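Local coordinates for protein putative phosphosugar isomerase (Clostridium difficile, PDB 3G68) that is a putative phosphosugar isomerase of the double-SIS-domain type, which probably binds a phosphorylated sugar or a related carbohydrate derivative, at residues Arg16-Asn21 against Leu154-Leu159; Tyr46-Gln51 against Tyr148-Asn153. One frame throughout, in Å; residues are numbered along the deposited sequence.

Interaction 1 (Arg16-Asn21 against Leu154-Leu159)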
loop_
_atom_site.group_PDB
_atom_site.type_symbol
_atom_site.label_atom_id
_atom_site.label_comp_id
_atom_site.label_asym_id
_atom_site.label_seq_id
_atom_site.Cartn_x
_atom_site.Cartn_y
_atom_site.Cartn_z
ATOM N N ARG B 16 -25.875 -27.208 -9.006
ATOM C CA ARG B 16 -25.429 -26.564 -7.760
ATOM C C ARG B 16 -26.583 -26.381 -6.767
ATOM O O ARG B 16 -26.374 -26.543 -5.558
ATOM C CB ARG B 16 -24.789 -25.233 -8.042
ATOM C CG ARG B 16 -23.474 -25.376 -8.723
ATOM C CD ARG B 16 -23.049 -24.085 -9.248
ATOM N NE ARG B 16 -21.853 -24.278 -10.029
ATOM C CZ ARG B 16 -21.500 -23.537 -11.063
ATOM N NH1 ARG B 16 -22.266 -22.536 -11.472
ATOM N NH2 ARG B 16 -20.380 -23.826 -11.689
ATOM N N GLU B 17 -27.783 -26.068 -7.268
ATOM C CA GLU B 17 -28.980 -25.953 -6.432
ATOM C C GLU B 17 -29.383 -27.280 -5.793
ATOM O O GLU B 17 -29.773 -27.348 -4.599
ATOM C CB GLU B 17 -30.171 -25.433 -7.218
ATOM C CG GLU B 17 -30.018 -23.981 -7.628
ATOM C CD GLU B 17 -31.109 -23.514 -8.567
ATOM O OE1 GLU B 17 -31.911 -24.367 -9.010
ATOM O OE2 GLU B 17 -31.122 -22.299 -8.885
ATOM N N ILE B 18 -29.279 -28.329 -6.592
ATOM C CA ILE B 18 -29.567 -29.672 -6.155
ATOM C C ILE B 18 -28.607 -30.113 -5.057
ATOM O O ILE B 18 -29.025 -30.677 -4.067
ATOM C CB ILE B 18 -29.590 -30.650 -7.345
ATOM C CG1 ILE B 18 -30.827 -30.338 -8.209
ATOM C CG2 ILE B 18 -29.627 -32.111 -6.837
ATOM C CD1 ILE B 18 -30.859 -31.112 -9.526
ATOM N N ILE B 19 -27.326 -29.850 -5.243
ATOM C CA ILE B 19 -26.298 -30.135 -4.234
ATOM C C ILE B 19 -26.628 -29.406 -2.905
ATOM O O ILE B 19 -26.646 -30.038 -1.856
ATOM C CB ILE B 19 -24.889 -29.779 -4.797
ATOM C CG1 ILE B 19 -24.432 -30.887 -5.752
ATOM C CG2 ILE B 19 -23.833 -29.576 -3.681
ATOM C CD1 ILE B 19 -23.220 -30.494 -6.649
ATOM N N SER B 20 -26.938 -28.108 -2.969
ATOM C CA SER B 20 -27.302 -27.356 -1.759
ATOM C C SER B 20 -28.586 -27.830 -1.077
ATOM O O SER B 20 -28.737 -27.616 0.118
ATOM C CB SER B 20 -27.414 -25.869 -2.051
ATOM O OG SER B 20 -26.178 -25.369 -2.510
ATOM N N ASN B 21 -29.505 -28.450 -1.813
ATOM C CA ASN B 21 -30.774 -28.946 -1.265
ATOM C C ASN B 21 -30.726 -30.402 -0.853
ATOM O O ASN B 21 -31.750 -30.941 -0.397
ATOM C CB ASN B 21 -31.868 -28.802 -2.324
ATOM C CG ASN B 21 -33.276 -29.032 -1.768
ATOM O OD1 ASN B 21 -33.661 -28.440 -0.751
ATOM N ND2 ASN B 21 -34.053 -29.885 -2.442
ATOM N N LEU B 154 -28.918 -39.343 -8.141
ATOM C CA LEU B 154 -28.537 -40.716 -7.797
ATOM C C LEU B 154 -27.211 -40.779 -7.012
ATOM O O LEU B 154 -27.078 -41.564 -6.079
ATOM C CB LEU B 154 -28.427 -41.579 -9.040
ATOM C CG LEU B 154 -29.749 -41.988 -9.697
ATOM C CD1 LEU B 154 -29.510 -42.450 -11.129
ATOM C CD2 LEU B 154 -30.422 -43.076 -8.861
HETATM N N MSE B 155 -26.229 -39.977 -7.408
HETATM C CA MSE B 155 -24.981 -39.940 -6.698
HETATM C C MSE B 155 -25.187 -39.374 -5.285
HETATM O O MSE B 155 -24.594 -39.876 -4.351
HETATM C CB MSE B 155 -23.932 -39.115 -7.450
HETATM C CG MSE B 155 -23.439 -39.797 -8.706
HETATM SE SE MSE B 155 -22.086 -38.686 -9.531
HETATM C CE MSE B 155 -21.317 -39.943 -10.792
ATOM N N LEU B 156 -25.969 -38.300 -5.169
ATOM C CA LEU B 156 -26.253 -37.667 -3.880
ATOM C C LEU B 156 -26.936 -38.663 -2.940
ATOM O O LEU B 156 -26.512 -38.783 -1.780
ATOM C CB LEU B 156 -27.069 -36.396 -4.062
ATOM C CG LEU B 156 -26.208 -35.283 -4.683
ATOM C CD1 LEU B 156 -27.053 -34.108 -5.077
ATOM C CD2 LEU B 156 -25.073 -34.861 -3.727
ATOM N N LEU B 157 -27.923 -39.401 -3.450
ATOM C CA LEU B 157 -28.585 -40.478 -2.680
ATOM C C LEU B 157 -27.541 -41.384 -2.041
ATOM O O LEU B 157 -27.619 -41.671 -0.831
ATOM C CB LEU B 157 -29.532 -41.320 -3.538
ATOM C CG LEU B 157 -30.168 -42.587 -2.899
ATOM C CD1 LEU B 157 -31.076 -42.198 -1.704
ATOM C CD2 LEU B 157 -30.916 -43.412 -3.973
ATOM N N GLY B 158 -26.587 -41.839 -2.860
ATOM C CA GLY B 158 -25.484 -42.687 -2.410
ATOM C C GLY B 158 -24.675 -42.032 -1.309
ATOM O O GLY B 158 -24.514 -42.589 -0.229
ATOM N N LEU B 159 -24.185 -40.832 -1.581
ATOM C CA LEU B 159 -23.374 -40.078 -0.627
ATOM C C LEU B 159 -24.062 -39.834 0.730
ATOM O O LEU B 159 -23.427 -39.916 1.784
ATOM C CB LEU B 159 -22.929 -38.748 -1.275
ATOM C CG LEU B 159 -21.820 -38.874 -2.339
ATOM C CD1 LEU B 159 -21.612 -37.547 -3.133
ATOM C CD2 LEU B 159 -20.500 -39.315 -1.668
#

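Interaction 2 (Tyr46-Gln51 against Tyr148-Asn153)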
loop_
_atom_site.group_PDB
_atom_site.type_symbol
_atom_site.label_atom_id
_atom_site.label_comp_id
_atom_site.label_asym_id
_atom_site.label_seq_id
_atom_site.Cartn_x
_atom_site.Cartn_y
_atom_site.Cartn_z
ATOM N N TYR B 46 -33.170 -45.016 -17.883
ATOM C CA TYR B 46 -32.376 -46.246 -17.796
ATOM C C TYR B 46 -30.899 -45.917 -17.845
ATOM O O TYR B 46 -30.134 -46.409 -17.017
ATOM C CB TYR B 46 -32.710 -47.267 -18.895
ATOM C CG TYR B 46 -31.882 -48.539 -18.786
ATOM C CD1 TYR B 46 -32.004 -49.374 -17.690
ATOM C CD2 TYR B 46 -30.978 -48.894 -19.783
ATOM C CE1 TYR B 46 -31.227 -50.523 -17.568
ATOM C CE2 TYR B 46 -30.219 -50.040 -19.678
ATOM C CZ TYR B 46 -30.338 -50.838 -18.586
ATOM O OH TYR B 46 -29.569 -51.960 -18.516
ATOM N N HIS B 47 -30.493 -45.057 -18.779
ATOM C CA HIS B 47 -29.069 -44.723 -18.940
ATOM C C HIS B 47 -28.468 -44.057 -17.716
ATOM O O HIS B 47 -27.293 -44.240 -17.441
ATOM C CB HIS B 47 -28.797 -43.864 -20.190
ATOM C CG HIS B 47 -29.220 -44.515 -21.486
ATOM N ND1 HIS B 47 -29.698 -43.793 -22.564
ATOM C CD2 HIS B 47 -29.312 -45.819 -21.842
ATOM C CE1 HIS B 47 -30.011 -44.628 -23.547
ATOM N NE2 HIS B 47 -29.792 -45.865 -23.134
ATOM N N SER B 48 -29.260 -43.248 -17.018
ATOM C CA SER B 48 -28.774 -42.602 -15.792
ATOM C C SER B 48 -28.381 -43.693 -14.790
ATOM O O SER B 48 -27.324 -43.606 -14.178
ATOM C CB SER B 48 -29.784 -41.592 -15.220
ATOM O OG SER B 48 -30.909 -42.237 -14.644
ATOM N N GLY B 49 -29.210 -44.740 -14.673
ATOM C CA GLY B 49 -28.902 -45.898 -13.831
ATOM C C GLY B 49 -27.682 -46.688 -14.299
ATOM O O GLY B 49 -26.808 -47.050 -13.500
ATOM N N VAL B 50 -27.587 -46.929 -15.596
ATOM C CA VAL B 50 -26.431 -47.624 -16.141
ATOM C C VAL B 50 -25.147 -46.865 -15.793
ATOM O O VAL B 50 -24.147 -47.445 -15.382
ATOM C CB VAL B 50 -26.518 -47.760 -17.684
ATOM C CG1 VAL B 50 -25.265 -48.402 -18.246
ATOM C CG2 VAL B 50 -27.748 -48.527 -18.119
ATOM N N GLN B 51 -25.184 -45.547 -15.958
ATOM C CA GLN B 51 -24.003 -44.742 -15.749
ATOM C C GLN B 51 -23.550 -44.653 -14.307
ATOM O O GLN B 51 -22.351 -44.770 -14.058
ATOM C CB GLN B 51 -24.199 -43.314 -16.299
ATOM C CG GLN B 51 -22.987 -42.399 -16.129
ATOM C CD GLN B 51 -21.750 -42.953 -16.778
ATOM O OE1 GLN B 51 -21.800 -43.493 -17.913
ATOM N NE2 GLN B 51 -20.626 -42.814 -16.099
ATOM N N TYR B 148 -28.221 -35.158 -16.749
ATOM C CA TYR B 148 -27.180 -34.742 -15.790
ATOM C C TYR B 148 -27.717 -34.603 -14.352
ATOM O O TYR B 148 -27.119 -35.102 -13.404
ATOM C CB TYR B 148 -26.533 -33.433 -16.203
ATOM C CG TYR B 148 -25.651 -33.570 -17.419
ATOM C CD1 TYR B 148 -24.443 -34.278 -17.357
ATOM C CD2 TYR B 148 -26.000 -32.974 -18.619
ATOM C CE1 TYR B 148 -23.623 -34.407 -18.482
ATOM C CE2 TYR B 148 -25.177 -33.082 -19.739
ATOM C CZ TYR B 148 -24.004 -33.803 -19.662
ATOM O OH TYR B 148 -23.187 -33.932 -20.750
ATOM N N CYS B 149 -28.854 -33.925 -14.196
ATOM C CA CYS B 149 -29.392 -33.716 -12.866
ATOM C C CYS B 149 -29.909 -35.021 -12.236
ATOM O O CYS B 149 -29.887 -35.128 -11.022
ATOM C CB CYS B 149 -30.477 -32.638 -12.874
ATOM S SG CYS B 149 -29.919 -30.989 -13.285
ATOM N N THR B 150 -30.331 -36.011 -13.038
ATOM C CA THR B 150 -30.808 -37.312 -12.510
ATOM C C THR B 150 -29.588 -38.153 -12.060
ATOM O O THR B 150 -29.583 -38.757 -10.970
ATOM C CB THR B 150 -31.702 -38.052 -13.555
ATOM O OG1 THR B 150 -32.885 -37.255 -13.805
ATOM C CG2 THR B 150 -32.098 -39.462 -13.085
ATOM N N LYS B 151 -28.531 -38.179 -12.877
ATOM C CA LYS B 151 -27.287 -38.827 -12.466
ATOM C C LYS B 151 -26.762 -38.213 -11.148
ATOM O O LYS B 151 -26.384 -38.936 -10.243
ATOM C CB LYS B 151 -26.214 -38.706 -13.527
ATOM C CG LYS B 151 -26.507 -39.482 -14.809
ATOM C CD LYS B 151 -25.277 -39.467 -15.721
ATOM C CE LYS B 151 -24.992 -38.073 -16.351
ATOM N NZ LYS B 151 -23.895 -38.132 -17.334
ATOM N N LEU B 152 -26.752 -36.882 -11.057
ATOM C CA LEU B 152 -26.310 -36.208 -9.832
ATOM C C LEU B 152 -27.171 -36.635 -8.649
ATOM O O LEU B 152 -26.653 -36.966 -7.593
ATOM C CB LEU B 152 -26.393 -34.687 -9.972
ATOM C CG LEU B 152 -25.983 -33.822 -8.779
ATOM C CD1 LEU B 152 -24.576 -34.130 -8.261
ATOM C CD2 LEU B 152 -26.045 -32.348 -9.216
ATOM N N ASN B 153 -28.479 -36.635 -8.843
ATOM C CA ASN B 153 -29.449 -37.003 -7.784
ATOM C C ASN B 153 -29.208 -38.412 -7.233
ATOM O O ASN B 153 -29.267 -38.640 -6.015
ATOM C CB ASN B 153 -30.897 -36.871 -8.304
ATOM C CG ASN B 153 -31.789 -36.088 -7.353
ATOM O OD1 ASN B 153 -31.400 -35.015 -6.872
ATOM N ND2 ASN B 153 -32.987 -36.596 -7.094
#

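Interaction 1 (Arg16-Asn21 against Leu154-Leu159)
Leu156 reaches Ile18 and Ile19 because its CG stands opposite its own carbonyl carbon (chi1 -71°) and the chain then runs on extended, carrying the methyl CD1 straight out toward helix 4-20. On the other side Ile18 turns its branch methyl to the contact: CG2 lies opposite the backbone N, while CG1 swings beside that nitrogen (chi1 -69°). The two methyls meet at 3.7 Å, Ile18 CG2 to Leu156 CD1, with the two side chains set at a slant to each other. CD1 also sits against the backbone, 4.1 Å from Ile19 CA, and lies 4.2 Å from Ile19 CG1. One leucine methyl thus seats itself between two consecutive isoleucines near the C-terminal end of their helix. In fold terms the N-terminal helix 4-20 is laid against helix 145-165 of the first SIS domain, in a chain that carries two such domains, each built on a five-stranded parallel sheet. No hydrogen bond crosses; the joint is purely apolar and buried. Ile177 of helix 170-184 touches both Ile19 and Leu156, and Phe26 also packs on Leu156. Ile19 additionally borders the subunit interface, touching Glu17 of the second subunit.

Interaction 2 (Tyr46-Gln51 against Tyr148-Asn153)
Ser48 and Lys151 bury equal surface here, and their CA atoms, 5.2 Å apart, mark the nearest approach of the two backbones. The small serine is consistent with so close an approach of helix 43-59: Ser48 CB rests 3.9 Å from Lys151 CG, so the lysine begins its course by lying over the serine. Ser48 OG leans back toward the N-terminal end of its helix, placed between its backbone N and carbonyl carbon (chi1 72°), where it hydrogen-bonds to Ser45 O, about one turn back, and brushes the methyl of the neighbouring threonine, Thr150 CG2, at 3.4 Å. That methyl faces the serine, while Thr150 OG1 bonds within its own helix to Gly146 O. The short segments are 9.2 Å apart at their axes and run roughly the same way, at 45°. Helix 43-59 follows strand 36-40 through a glycine- and serine-rich turn, a strand-turn-helix unit whose turn, in GlmS-type SIS domains, contributes to the sugar-phosphate site; a similar role is probable here, and helix 145-165 packs along the side of helix 43-59. Past CG, Lys151 crosses the aliphatic part of Gln51 at a slant, its CD 3.7 Å from Gln51 CG. There the lysine chain bends (chi3 -71°) and takes its amino group on to Asp222 of helix 220-234, in the second half of the chain, in a salt bridge, and to Thr311 OG1, in a hydrogen bond. Gln51 sends its amide to the same region: OE1 accepts from Asp222 N and NE2 donates to Asp218 O.

How the interactions relate
From the N terminus, helix 4-20 comes first, and interaction 1 closes a loop of 132 residues when its last turn meets 154-159. Inside that loop lies interaction 2, fully nested, where 46-51 on helix 43-59 is joined by 148-153 across 96 residues that hold most of the first parallel sheet. The second halves of both contacts are consecutive pieces of helix 145-165, so this one helix is gripped by helix 4-20 along one flank and by helix 43-59 along another. The centres lie about 12 Å apart, and the contacts touch directly: Ile18 CD1 reaches Cys149 CB at 3.7 Å, and Leu154 CD1 lies 3.8 Å from Ser48 OG.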